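Local coordinates for type III effector HopA1 (Pseudomonas syringae pv. tomato str. DC3000, PDB 4RSX), which is a type III effector, probably delivered by this plant pathogen into host cells, whose biochemical activity is not established here, at residues Gln111-Ile116 with Val159-Gly164; His142-Gly147 with Met154-Val159; Pro192-Ser197 with Asp250-Arg255. All coordinates share one frame; numbering follows the deposited sequence.

All three contacts are largely buried and lie along one antiparallel sheet of alpha/beta architecture in the C-terminal part of the effector. Contacts 1 and 2 sit near the centre of the chain, about 11 Å apart between centres, and use opposite edges of strand 158-162, sharing Val159. Contact 1 is regular strand pairing with an apolar face; contact 2 pairs only the end of a hairpin and adds a Lys144-Asp156 salt bridge to the loop. Contact 3 lies farther out and joins a turn and the start of strand 196-199, one of the sheet's two outermost strands, to a second turn through an amide pair and close packing of Pro252 and Ala253, without backbone hydrogen bonds between its segments.

Contact 1. Residues Gln111-Ile116 with Val159-Gly164; sequences QGRLTI and VLYING
Leu114, Ile116, Leu160 and Ile162 form the apolar centre, on one face of an antiparallel strand pair. Leu114 CB meets the end of Ile162 at CD1, 4.0 Å away, and Ile116 CD1 reaches obliquely across to Leu160 CG at 4.0 Å. Beneath them the backbones of Leu114 and Leu160 exchange two hydrogen bonds, N to O in both directions at 2.9 Å; Gly112 and Ile162 are paired in the same way.

The other face carries Arg113 and Tyr161, a non-hydrogen-bonded pair. A bend at chi2 (-78°) brings Arg113 CD to 3.4 Å from Tyr161 CD1, and NH1 lies 3.5 Å from Tyr161 CE1. The guanidinium and ring planes are 52° apart, so the two are not stacked flat: CE1 lies over a guanidinium face, whereas Arg113 CZ stands at the ring edge. Val159 CG1 lies over one face of the ring, offset toward its rim.

At the polar end, Gln111 NE2 donates to Asn163 OD1 at 2.9 Å. The bond lies close to the amide plane of Gln111 but rises 47° out of the carbonyl plane of Asn163. NE2 also bonds to Thr141 OG1, and Asn163 OD1 accepts from Asp108 N.

Strands 140-146 and 202-207 flank the pair within the sheet. Its apolar face is covered by helix 123-136, through Met130 and Leu133 on Leu160, and by helix 166-180, through Leu172 on Ile162.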
loop_
_atom_site.group_PDB
_atom_site.type_symbol
_atom_site.label_atom_id
_atom_site.label_comp_id
_atom_site.label_asym_id
_atom_site.label_seq_id
_atom_site.Cartn_x
_atom_site.Cartn_y
_atom_site.Cartn_z
ATOM N N GLN A 111 8.914 -8.931 0.411
ATOM C CA GLN A 111 8.612 -8.053 -0.708
ATOM C C GLN A 111 8.700 -6.595 -0.331
ATOM O O GLN A 111 8.495 -6.232 0.829
ATOM C CB GLN A 111 7.214 -8.346 -1.264
ATOM C CG GLN A 111 7.154 -9.472 -2.292
ATOM C CD GLN A 111 5.866 -9.417 -3.113
ATOM O OE1 GLN A 111 4.800 -9.094 -2.585
ATOM N NE2 GLN A 111 5.968 -9.701 -4.410
ATOM N N GLY A 112 8.995 -5.758 -1.321
ATOM C CA GLY A 112 8.810 -4.322 -1.186
ATOM C C GLY A 112 7.421 -3.895 -1.656
ATOM O O GLY A 112 6.868 -4.497 -2.588
ATOM N N ARG A 113 6.856 -2.873 -1.006
ATOM C CA ARG A 113 5.535 -2.364 -1.371
ATOM C C ARG A 113 5.658 -0.878 -1.649
ATOM O O ARG A 113 6.064 -0.106 -0.776
ATOM C CB ARG A 113 4.523 -2.555 -0.236
ATOM C CG ARG A 113 4.739 -3.781 0.644
ATOM C CD ARG A 113 4.241 -5.024 -0.066
ATOM N NE ARG A 113 3.940 -6.161 0.817
ATOM C CZ ARG A 113 2.901 -6.223 1.653
ATOM N NH1 ARG A 113 2.069 -5.194 1.767
ATOM N NH2 ARG A 113 2.699 -7.308 2.392
ATOM N N LEU A 114 5.305 -0.477 -2.862
ATOM C CA LEU A 114 5.342 0.927 -3.241
ATOM C C LEU A 114 3.932 1.485 -3.159
ATOM O O LEU A 114 3.050 1.054 -3.897
ATOM C CB LEU A 114 5.892 1.079 -4.667
ATOM C CG LEU A 114 6.082 2.508 -5.185
ATOM C CD1 LEU A 114 6.877 3.342 -4.190
ATOM C CD2 LEU A 114 6.780 2.484 -6.542
ATOM N N THR A 115 3.701 2.436 -2.259
ATOM C CA THR A 115 2.364 3.030 -2.142
ATOM C C THR A 115 2.314 4.343 -2.902
ATOM O O THR A 115 3.163 5.224 -2.709
ATOM C CB THR A 115 1.966 3.245 -0.672
ATOM O OG1 THR A 115 1.894 1.972 -0.015
ATOM C CG2 THR A 115 0.607 3.963 -0.563
ATOM N N ILE A 116 1.330 4.478 -3.779
ATOM C CA ILE A 116 1.240 5.670 -4.613
ATOM C C ILE A 116 0.014 6.526 -4.268
ATOM O O ILE A 116 -1.108 6.011 -4.165
ATOM C CB ILE A 116 1.205 5.297 -6.101
ATOM C CG1 ILE A 116 2.349 4.325 -6.421
ATOM C CG2 ILE A 116 1.262 6.546 -6.974
ATOM C CD1 ILE A 116 1.859 2.982 -6.940
ATOM N N VAL A 159 -1.173 0.367 -4.678
ATOM C CA VAL A 159 0.053 -0.278 -4.217
ATOM C C VAL A 159 0.633 -1.218 -5.295
ATOM O O VAL A 159 -0.111 -1.974 -5.947
ATOM C CB VAL A 159 -0.163 -1.092 -2.889
ATOM C CG1 VAL A 159 1.178 -1.595 -2.346
ATOM C CG2 VAL A 159 -0.888 -0.268 -1.799
ATOM N N LEU A 160 1.952 -1.160 -5.489
ATOM C CA LEU A 160 2.660 -2.138 -6.318
ATOM C C LEU A 160 3.458 -3.085 -5.413
ATOM O O LEU A 160 4.149 -2.633 -4.485
ATOM C CB LEU A 160 3.596 -1.437 -7.305
ATOM C CG LEU A 160 2.921 -0.622 -8.414
ATOM C CD1 LEU A 160 3.952 0.155 -9.216
ATOM C CD2 LEU A 160 2.145 -1.537 -9.326
ATOM N N TYR A 161 3.354 -4.391 -5.666
ATOM C CA TYR A 161 4.062 -5.390 -4.860
ATOM C C TYR A 161 5.258 -5.883 -5.645
ATOM O O TYR A 161 5.115 -6.392 -6.764
ATOM C CB TYR A 161 3.135 -6.546 -4.477
ATOM C CG TYR A 161 1.964 -6.071 -3.667
ATOM C CD1 TYR A 161 1.982 -6.132 -2.286
ATOM C CD2 TYR A 161 0.851 -5.505 -4.287
ATOM C CE1 TYR A 161 0.911 -5.664 -1.534
ATOM C CE2 TYR A 161 -0.213 -5.044 -3.554
ATOM C CZ TYR A 161 -0.180 -5.126 -2.175
ATOM O OH TYR A 161 -1.244 -4.663 -1.438
ATOM N N ILE A 162 6.436 -5.723 -5.042
ATOM C CA ILE A 162 7.705 -5.804 -5.760
ATOM C C ILE A 162 8.676 -6.829 -5.167
ATOM O O ILE A 162 8.951 -6.812 -3.960
ATOM C CB ILE A 162 8.408 -4.436 -5.741
ATOM C CG1 ILE A 162 7.508 -3.367 -6.374
ATOM C CG2 ILE A 162 9.750 -4.502 -6.462
ATOM C CD1 ILE A 162 8.009 -1.938 -6.171
ATOM N N ASN A 163 9.198 -7.717 -6.008
ATOM C CA ASN A 163 10.298 -8.575 -5.583
ATOM C C ASN A 163 11.580 -7.768 -5.742
ATOM O O ASN A 163 12.086 -7.631 -6.850
ATOM C CB ASN A 163 10.364 -9.841 -6.441
ATOM C CG ASN A 163 9.191 -10.763 -6.208
ATOM O OD1 ASN A 163 8.596 -10.772 -5.120
ATOM N ND2 ASN A 163 8.853 -11.563 -7.222
ATOM N N GLY A 164 12.087 -7.193 -4.659
ATOM C CA GLY A 164 13.228 -6.305 -4.781
ATOM C C GLY A 164 13.336 -5.374 -3.594
ATOM O O GLY A 164 12.463 -5.387 -2.718
#

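Contact 2. Residues His142-Gly147 with Met154-Val159; sequences HGKVIG and MTDSAV
The carboxylate of Asp156 is met by Lys144 from above its plane: NZ forms a salt bridge with OD2 at 3.2 Å, and the approach is 37° out of that plane. This charge pair spans a beta hairpin of strands 140-146 and 158-162, lying on the side where the chain leaves the connecting loop and enters the second strand. Phe96 of strand 96-101 makes a cation-pi contact with Lys144 and also touches Asp156. Farther along the hairpin, the imidazole of His142 stacks on the ring of Tyr161.

Lys144 holds CG between its backbone N and carbonyl carbon (chi1 89°) and is fully extended beyond it. Its chain therefore runs alongside Val159, both pointing the same way, with CE 4.1 Å from Val159 CG2, before the ammonium group reaches the carboxylate. The two residues are also joined through their backbones: Lys144 N donates to Val159 O at 2.8 Å, and Val159 N returns a bond to Lys144 O at 3.0 Å.

On the other face, Val145 CG1 and Ala158 CB meet at 4.1 Å, and both residues pack against Met130 of helix 123-136. Toward the loop, Ile146 crosses Met154 at about a right angle, CG1 to CG 4.0 Å apart, while its CG2 branch lies against Ser157. The Ser157 hydroxyl turns back into the loop to bond with Gly152 N. The carbonyl of Ser157 faces strand 140-146 and is approached twice: Ile146 N donates to Ser157 O at 2.9 Å in a nearly straight bond (167° at the hydrogen), and Val145 CA offers a CA-H...O contact to the same oxygen at 3.3 Å.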
loop_
_atom_site.group_PDB
_atom_site.type_symbol
_atom_site.label_atom_id
_atom_site.label_comp_id
_atom_site.label_asym_id
_atom_site.label_seq_id
_atom_site.Cartn_x
_atom_site.Cartn_y
_atom_site.Cartn_z
ATOM N N HIS A 142 2.321 -7.961 -8.755
ATOM C CA HIS A 142 0.967 -7.436 -8.984
ATOM C C HIS A 142 0.781 -6.057 -8.391
ATOM O O HIS A 142 1.647 -5.555 -7.662
ATOM C CB HIS A 142 -0.101 -8.342 -8.376
ATOM C CG HIS A 142 -0.009 -8.478 -6.887
ATOM N ND1 HIS A 142 1.105 -8.992 -6.250
ATOM C CD2 HIS A 142 -0.907 -8.200 -5.904
ATOM C CE1 HIS A 142 0.893 -9.018 -4.946
ATOM N NE2 HIS A 142 -0.317 -8.540 -4.708
ATOM N N GLY A 143 -0.360 -5.447 -8.701
ATOM C CA GLY A 143 -0.706 -4.175 -8.112
ATOM C C GLY A 143 -2.100 -4.258 -7.550
ATOM O O GLY A 143 -2.833 -5.201 -7.855
ATOM N N LYS A 144 -2.481 -3.296 -6.715
ATOM C CA LYS A 144 -3.893 -3.201 -6.363
ATOM C C LYS A 144 -4.348 -1.751 -6.310
ATOM O O LYS A 144 -3.579 -0.849 -5.948
ATOM C CB LYS A 144 -4.221 -3.949 -5.051
ATOM C CG LYS A 144 -4.074 -3.112 -3.795
ATOM C CD LYS A 144 -4.404 -3.868 -2.486
ATOM C CE LYS A 144 -3.950 -2.993 -1.278
ATOM N NZ LYS A 144 -4.156 -3.618 0.087
ATOM N N VAL A 145 -5.598 -1.531 -6.698
ATOM C CA VAL A 145 -6.205 -0.213 -6.572
ATOM C C VAL A 145 -7.557 -0.349 -5.881
ATOM O O VAL A 145 -8.306 -1.301 -6.143
ATOM C CB VAL A 145 -6.340 0.491 -7.952
ATOM C CG1 VAL A 145 -4.957 0.829 -8.508
ATOM C CG2 VAL A 145 -7.087 -0.399 -8.942
ATOM N N ILE A 146 -7.842 0.580 -4.971
ATOM C CA ILE A 146 -9.126 0.634 -4.279
ATOM C C ILE A 146 -10.201 1.135 -5.257
ATOM O O ILE A 146 -9.892 1.880 -6.199
ATOM C CB ILE A 146 -9.036 1.588 -3.068
ATOM C CG1 ILE A 146 -10.257 1.486 -2.158
ATOM C CG2 ILE A 146 -8.918 3.019 -3.528
ATOM C CD1 ILE A 146 -10.492 0.129 -1.580
ATOM N N GLY A 147 -11.448 0.708 -5.051
ATOM C CA GLY A 147 -12.562 1.210 -5.839
ATOM C C GLY A 147 -12.637 2.734 -5.860
ATOM O O GLY A 147 -12.274 3.394 -4.877
ATOM N N MET A 154 -7.915 6.288 1.603
ATOM C CA MET A 154 -7.253 5.156 2.253
ATOM C C MET A 154 -5.760 5.397 2.326
ATOM O O MET A 154 -5.217 6.173 1.540
ATOM C CB MET A 154 -7.459 3.867 1.451
ATOM C CG MET A 154 -8.844 3.658 0.910
ATOM S SD MET A 154 -10.063 3.863 2.210
ATOM C CE MET A 154 -9.498 2.642 3.398
ATOM N N THR A 155 -5.085 4.708 3.242
ATOM C CA THR A 155 -3.628 4.746 3.271
ATOM C C THR A 155 -3.067 3.950 2.107
ATOM O O THR A 155 -1.919 4.142 1.721
ATOM C CB THR A 155 -3.068 4.175 4.570
ATOM O OG1 THR A 155 -3.584 2.850 4.769
ATOM C CG2 THR A 155 -3.452 5.071 5.761
ATOM N N ASP A 156 -3.887 3.074 1.538
ATOM C CA ASP A 156 -3.435 2.182 0.470
ATOM C C ASP A 156 -4.352 2.203 -0.773
ATOM O O ASP A 156 -4.793 1.154 -1.244
ATOM C CB ASP A 156 -3.250 0.746 1.013
ATOM C CG ASP A 156 -4.532 0.179 1.622
ATOM O OD1 ASP A 156 -5.486 0.962 1.852
ATOM O OD2 ASP A 156 -4.589 -1.050 1.873
ATOM N N SER A 157 -4.614 3.396 -1.309
ATOM C CA SER A 157 -5.434 3.552 -2.513
ATOM C C SER A 157 -4.821 2.866 -3.736
ATOM O O SER A 157 -5.550 2.362 -4.607
ATOM C CB SER A 157 -5.685 5.041 -2.821
ATOM O OG SER A 157 -6.557 5.614 -1.863
ATOM N N ALA A 158 -3.487 2.866 -3.809
ATOM C CA ALA A 158 -2.777 2.180 -4.896
ATOM C C ALA A 158 -1.416 1.655 -4.441
ATOM O O ALA A 158 -0.603 2.406 -3.886
ATOM C CB ALA A 158 -2.621 3.102 -6.099
ATOM N N VAL A 159 -1.173 0.367 -4.678
ATOM C CA VAL A 159 0.053 -0.278 -4.217
ATOM C C VAL A 159 0.633 -1.218 -5.295
ATOM O O VAL A 159 -0.111 -1.974 -5.947
ATOM C CB VAL A 159 -0.163 -1.092 -2.889
ATOM C CG1 VAL A 159 1.178 -1.595 -2.346
ATOM C CG2 VAL A 159 -0.888 -0.268 -1.799
#

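Contact 3. Residues Pro192-Ser197 with Asp250-Arg255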
loop_
_atom_site.group_PDB
_atom_site.type_symbol
_atom_site.label_atom_id
_atom_site.label_comp_id
_atom_site.label_asym_id
_atom_site.label_seq_id
_atom_site.Cartn_x
_atom_site.Cartn_y
_atom_site.Cartn_z
ATOM N N PRO A 192 2.339 7.422 4.883
ATOM C CA PRO A 192 1.740 6.629 5.956
ATOM C C PRO A 192 2.771 6.385 7.040
ATOM O O PRO A 192 3.974 6.291 6.734
ATOM C CB PRO A 192 1.390 5.305 5.258
ATOM C CG PRO A 192 1.176 5.704 3.802
ATOM C CD PRO A 192 2.233 6.752 3.568
ATOM N N LEU A 193 2.299 6.280 8.280
ATOM C CA LEU A 193 3.168 6.103 9.435
ATOM C C LEU A 193 4.081 4.902 9.245
ATOM O O LEU A 193 3.653 3.848 8.748
ATOM C CB LEU A 193 2.344 5.953 10.712
ATOM C CG LEU A 193 1.328 7.064 10.960
ATOM C CD1 LEU A 193 0.618 6.862 12.286
ATOM C CD2 LEU A 193 2.027 8.381 10.938
ATOM N N SER A 194 5.350 5.095 9.596
ATOM C CA SER A 194 6.377 4.063 9.468
ATOM C C SER A 194 6.729 3.636 8.033
ATOM O O SER A 194 7.355 2.587 7.857
ATOM C CB SER A 194 5.996 2.829 10.301
ATOM O OG SER A 194 6.985 1.816 10.179
ATOM N N MET A 195 6.339 4.406 7.013
ATOM C CA MET A 195 6.823 4.107 5.657
ATOM C C MET A 195 7.875 5.125 5.253
ATOM O O MET A 195 7.871 6.258 5.749
ATOM C CB MET A 195 5.702 4.134 4.611
ATOM C CG MET A 195 4.682 3.019 4.702
ATOM S SD MET A 195 3.649 3.025 3.218
ATOM C CE MET A 195 2.419 1.813 3.757
ATOM N N GLN A 196 8.762 4.729 4.342
ATOM C CA GLN A 196 9.781 5.640 3.832
ATOM C C GLN A 196 9.309 6.405 2.591
ATOM O O GLN A 196 8.903 5.811 1.579
ATOM C CB GLN A 196 11.093 4.888 3.523
ATOM C CG GLN A 196 12.236 5.790 3.056
ATOM C CD GLN A 196 13.513 5.002 2.741
ATOM O OE1 GLN A 196 13.776 3.964 3.350
ATOM N NE2 GLN A 196 14.302 5.491 1.777
ATOM N N SER A 197 9.379 7.731 2.671
ATOM C CA SER A 197 8.999 8.598 1.564
ATOM C C SER A 197 10.093 8.637 0.498
ATOM O O SER A 197 11.228 9.003 0.792
ATOM C CB SER A 197 8.729 10.009 2.104
ATOM O OG SER A 197 8.460 10.926 1.057
ATOM N N ASP A 250 16.519 0.939 12.960
ATOM C CA ASP A 250 16.711 2.357 12.644
ATOM C C ASP A 250 15.797 2.836 11.521
ATOM O O ASP A 250 15.567 4.035 11.359
ATOM C CB ASP A 250 18.184 2.650 12.335
ATOM C CG ASP A 250 19.083 2.442 13.557
ATOM O OD1 ASP A 250 18.630 2.698 14.703
ATOM O OD2 ASP A 250 20.235 2.004 13.373
ATOM N N ASN A 251 15.251 1.895 10.761
ATOM C CA ASN A 251 14.294 2.247 9.716
ATOM C C ASN A 251 13.154 1.224 9.690
ATOM O O ASN A 251 13.253 0.191 9.010
ATOM C CB ASN A 251 14.994 2.345 8.347
ATOM C CG ASN A 251 14.085 2.892 7.258
ATOM O OD1 ASN A 251 12.853 2.859 7.379
ATOM N ND2 ASN A 251 14.691 3.391 6.177
ATOM N N PRO A 252 12.065 1.516 10.423
ATOM C CA PRO A 252 10.927 0.602 10.586
ATOM C C PRO A 252 10.269 0.258 9.251
ATOM O O PRO A 252 9.467 -0.673 9.180
ATOM C CB PRO A 252 9.949 1.409 11.447
ATOM C CG PRO A 252 10.327 2.860 11.196
ATOM C CD PRO A 252 11.816 2.835 11.035
ATOM N N ALA A 253 10.598 0.988 8.197
ATOM C CA ALA A 253 10.076 0.633 6.878
ATOM C C ALA A 253 10.760 -0.616 6.306
ATOM O O ALA A 253 10.210 -1.270 5.415
ATOM C CB ALA A 253 10.209 1.802 5.906
ATOM N N LEU A 254 11.950 -0.950 6.808
ATOM C CA LEU A 254 12.760 -2.004 6.169
ATOM C C LEU A 254 12.896 -3.305 6.975
ATOM O O LEU A 254 12.756 -3.306 8.205
ATOM C CB LEU A 254 14.161 -1.472 5.837
ATOM C CG LEU A 254 14.244 -0.110 5.142
ATOM C CD1 LEU A 254 15.708 0.333 5.027
ATOM C CD2 LEU A 254 13.575 -0.152 3.760
ATOM N N ARG A 255 13.174 -4.401 6.267
ATOM C CA ARG A 255 13.604 -5.658 6.886
ATOM C C ARG A 255 14.895 -5.417 7.622
ATOM O O ARG A 255 15.708 -4.598 7.185
ATOM C CB ARG A 255 14.016 -6.673 5.827
ATOM C CG ARG A 255 12.936 -7.395 5.118
ATOM C CD ARG A 255 13.559 -8.467 4.216
ATOM N NE ARG A 255 14.299 -7.860 3.109
ATOM C CZ ARG A 255 13.704 -7.253 2.085
ATOM N NH1 ARG A 255 12.376 -7.176 2.048
ATOM N NH2 ARG A 255 14.422 -6.711 1.098
#
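Gln196 and Asn251 join their amides in the one hydrogen bond between these segments, Asn251 ND2 donating to Gln196 OE1 at 3.0 Å. The side chains cross at about a right angle with their amide planes 38° apart, and the donor stands 44° above the carbonyl plane of Gln196. Gln196 reaches this far because it is extended throughout, with CG opposite the backbone N (chi1 -177°).

Beside the amides, the methyl of Ala253 fits against segment 192-197, its CB 3.5 Å from Ser194 O and 4.0 Å from Gln196 CB. Ser194 OG is pressed against Pro252 CB at 3.2 Å; it is buried with no hydrogen-bonding partner in the model.

Outside this shell, helix 2-19 places Thr7 against both Gln196 and Asn251. Strand 202-207 bonds to both segments through its backbone, Tyr204 to Gln196 and Glu206 to Ala253, and Arg219 NE holds Pro252 O.

Each segment is shaped by a turn. Pro192-Met195 is a type II turn leading into strand 196-199. Asn251-Leu254 is a type I turn in which Asn251 OD1 also accepts from Ala253 N at 3.0 Å, the defining bond of an Asx turn.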